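Local coordinates for protein TRAP dicarboxylate transporter-DctP subunit (Desulfovibrio salexigens, PDB 4N6D) that probably captures small carboxylate-type solutes in the periplasm and hands them to a TRAP-type membrane transporter, at residues T194-Q199 against F218-C222. Residues are numbered along the deposited sequence; the frame is centred on the assembly and turned at random.
Sequences TPEALQ and FAEIC
Leu198 meets three side chains of 218-222 at once, a compact example of how a helix and a loop can be joined by van der Waals packing, with no hydrogen bond between them. Its CD1 lies 3.8 Å from Phe218 CD1, the two side chains crossing at about a right angle, and also touches Cys222 SG. Leu198 CB meets Ile221 CG2 at 3.8 Å. With CG2 of Ile221 anti to the backbone N and CG1 anti to the carbonyl carbon (chi1 -61°), the isoleucine divides its work: CG2 meets the leucine, while CD1 runs to the carbonyl oxygen Pro195 O, 3.7 Å away. At the start of the helix Thr194 CG2 is 4.0 Å from Phe218 CE1, and Thr194 OG1 hydrogen-bonds to Pro190 O. As in other periplasmic binding proteins of this family, the chain has a two-lobed fold; here helix 194-200 packs against the loop leading into strand 224-226 of a four-stranded mixed sheet. That loop turns tightly, Phe218 O accepting from the backbone N of both Ile221 and Cys222. Whereas Leu198 and Phe218 are buried, Pro195 and Gln199 lie at the solvent edge and contribute little: Pro195 CD is 4.1 Å from Phe218 CE1, and the extended Gln199 crosses Ile221 at about a right angle, its NE2 4.0 Å from Ile221 CD1.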
loop_
_atom_site.group_PDB
_atom_site.type_symbol
_atom_site.label_atom_id
_atom_site.label_comp_id
_atom_site.label_asym_id
_atom_site.label_seq_id
_atom_site.Cartn_x
_atom_site.Cartn_y
_atom_site.Cartn_z
ATOM N N THR A 194 -8.742 16.002 -11.570
ATOM C CA THR A 194 -7.327 16.349 -11.494
ATOM C C THR A 194 -6.725 16.686 -12.857
ATOM O O THR A 194 -5.995 17.672 -12.974
ATOM C CB THR A 194 -6.586 15.257 -10.775
ATOM O OG1 THR A 194 -7.282 14.987 -9.548
ATOM C CG2 THR A 194 -5.152 15.678 -10.459
ATOM N N PRO A 195 -7.074 15.913 -13.899
ATOM C CA PRO A 195 -6.602 16.264 -15.247
ATOM C C PRO A 195 -6.896 17.715 -15.635
ATOM O O PRO A 195 -6.010 18.414 -16.126
ATOM C CB PRO A 195 -7.372 15.301 -16.156
ATOM C CG PRO A 195 -7.666 14.117 -15.275
ATOM C CD PRO A 195 -7.859 14.664 -13.891
ATOM N N GLU A 196 -8.118 18.173 -15.412
ATOM C CA GLU A 196 -8.488 19.529 -15.820
ATOM C C GLU A 196 -7.783 20.537 -14.923
ATOM O O GLU A 196 -7.306 21.592 -15.380
ATOM C CB GLU A 196 -10.006 19.727 -15.744
ATOM C CG GLU A 196 -10.501 21.002 -16.418
ATOM C CD GLU A 196 -11.920 21.373 -16.006
ATOM O OE1 GLU A 196 -12.762 20.457 -15.903
ATOM O OE2 GLU A 196 -12.191 22.579 -15.788
ATOM N N ALA A 197 -7.734 20.195 -13.638
ATOM C CA ALA A 197 -7.028 20.981 -12.635
ATOM C C ALA A 197 -5.562 21.154 -12.992
ATOM O O ALA A 197 -5.002 22.236 -12.818
ATOM C CB ALA A 197 -7.153 20.322 -11.280
ATOM N N LEU A 198 -4.942 20.086 -13.484
ATOM C CA LEU A 198 -3.544 20.141 -13.890
ATOM C C LEU A 198 -3.403 21.102 -15.072
ATOM O O LEU A 198 -2.524 21.963 -15.098
ATOM C CB LEU A 198 -3.050 18.748 -14.283
ATOM C CG LEU A 198 -2.711 17.795 -13.130
ATOM C CD1 LEU A 198 -2.623 16.354 -13.620
ATOM C CD2 LEU A 198 -1.411 18.228 -12.465
ATOM N N GLN A 199 -4.281 20.951 -16.050
ATOM C CA GLN A 199 -4.213 21.785 -17.245
ATOM C C GLN A 199 -4.403 23.261 -16.907
ATOM O O GLN A 199 -3.780 24.129 -17.521
ATOM C CB GLN A 199 -5.251 21.320 -18.267
ATOM C CG GLN A 199 -4.859 20.007 -18.935
ATOM C CD GLN A 199 -6.013 19.333 -19.651
ATOM O OE1 GLN A 199 -7.174 19.688 -19.449
ATOM N NE2 GLN A 199 -5.696 18.350 -20.491
ATOM N N PHE A 218 -1.973 9.881 -16.564
ATOM C CA PHE A 218 -1.397 11.112 -16.033
ATOM C C PHE A 218 -0.090 11.513 -16.716
ATOM O O PHE A 218 0.312 12.673 -16.663
ATOM C CB PHE A 218 -1.237 11.044 -14.515
ATOM C CG PHE A 218 -2.504 11.335 -13.780
ATOM C CD1 PHE A 218 -3.077 12.590 -13.858
ATOM C CD2 PHE A 218 -3.127 10.364 -13.027
ATOM C CE1 PHE A 218 -4.249 12.863 -13.198
ATOM C CE2 PHE A 218 -4.304 10.636 -12.368
ATOM C CZ PHE A 218 -4.861 11.880 -12.458
ATOM N N ALA A 219 0.570 10.569 -17.379
ATOM C CA ALA A 219 1.822 10.858 -18.051
ATOM C C ALA A 219 1.638 11.818 -19.224
ATOM O O ALA A 219 2.592 12.456 -19.637
ATOM C CB ALA A 219 2.473 9.587 -18.537
ATOM N N GLU A 220 0.420 11.937 -19.759
ATOM C CA GLU A 220 0.218 12.861 -20.866
ATOM C C GLU A 220 0.518 14.278 -20.415
ATOM O O GLU A 220 1.025 15.087 -21.183
ATOM C CB GLU A 220 -1.195 12.791 -21.444
ATOM C CG GLU A 220 -1.365 13.685 -22.680
ATOM C CD GLU A 220 -2.544 13.301 -23.532
ATOM O OE1 GLU A 220 -3.433 12.595 -23.027
ATOM O OE2 GLU A 220 -2.578 13.712 -24.712
ATOM N N ILE A 221 0.194 14.557 -19.160
ATOM C CA ILE A 221 0.318 15.885 -18.596
ATOM C C ILE A 221 1.561 16.033 -17.719
ATOM O O ILE A 221 2.253 17.051 -17.789
ATOM C CB ILE A 221 -0.924 16.211 -17.751
ATOM C CG1 ILE A 221 -2.174 16.176 -18.627
ATOM C CG2 ILE A 221 -0.760 17.564 -17.081
ATOM C CD1 ILE A 221 -3.455 16.326 -17.830
ATOM N N CYS A 222 1.850 15.016 -16.905
ATOM C CA CYS A 222 2.957 15.080 -15.954
ATOM C C CYS A 222 4.071 14.197 -16.444
ATOM O O CYS A 222 4.044 12.994 -16.225
ATOM C CB CYS A 222 2.534 14.583 -14.580
ATOM S SG CYS A 222 1.162 15.516 -13.887
#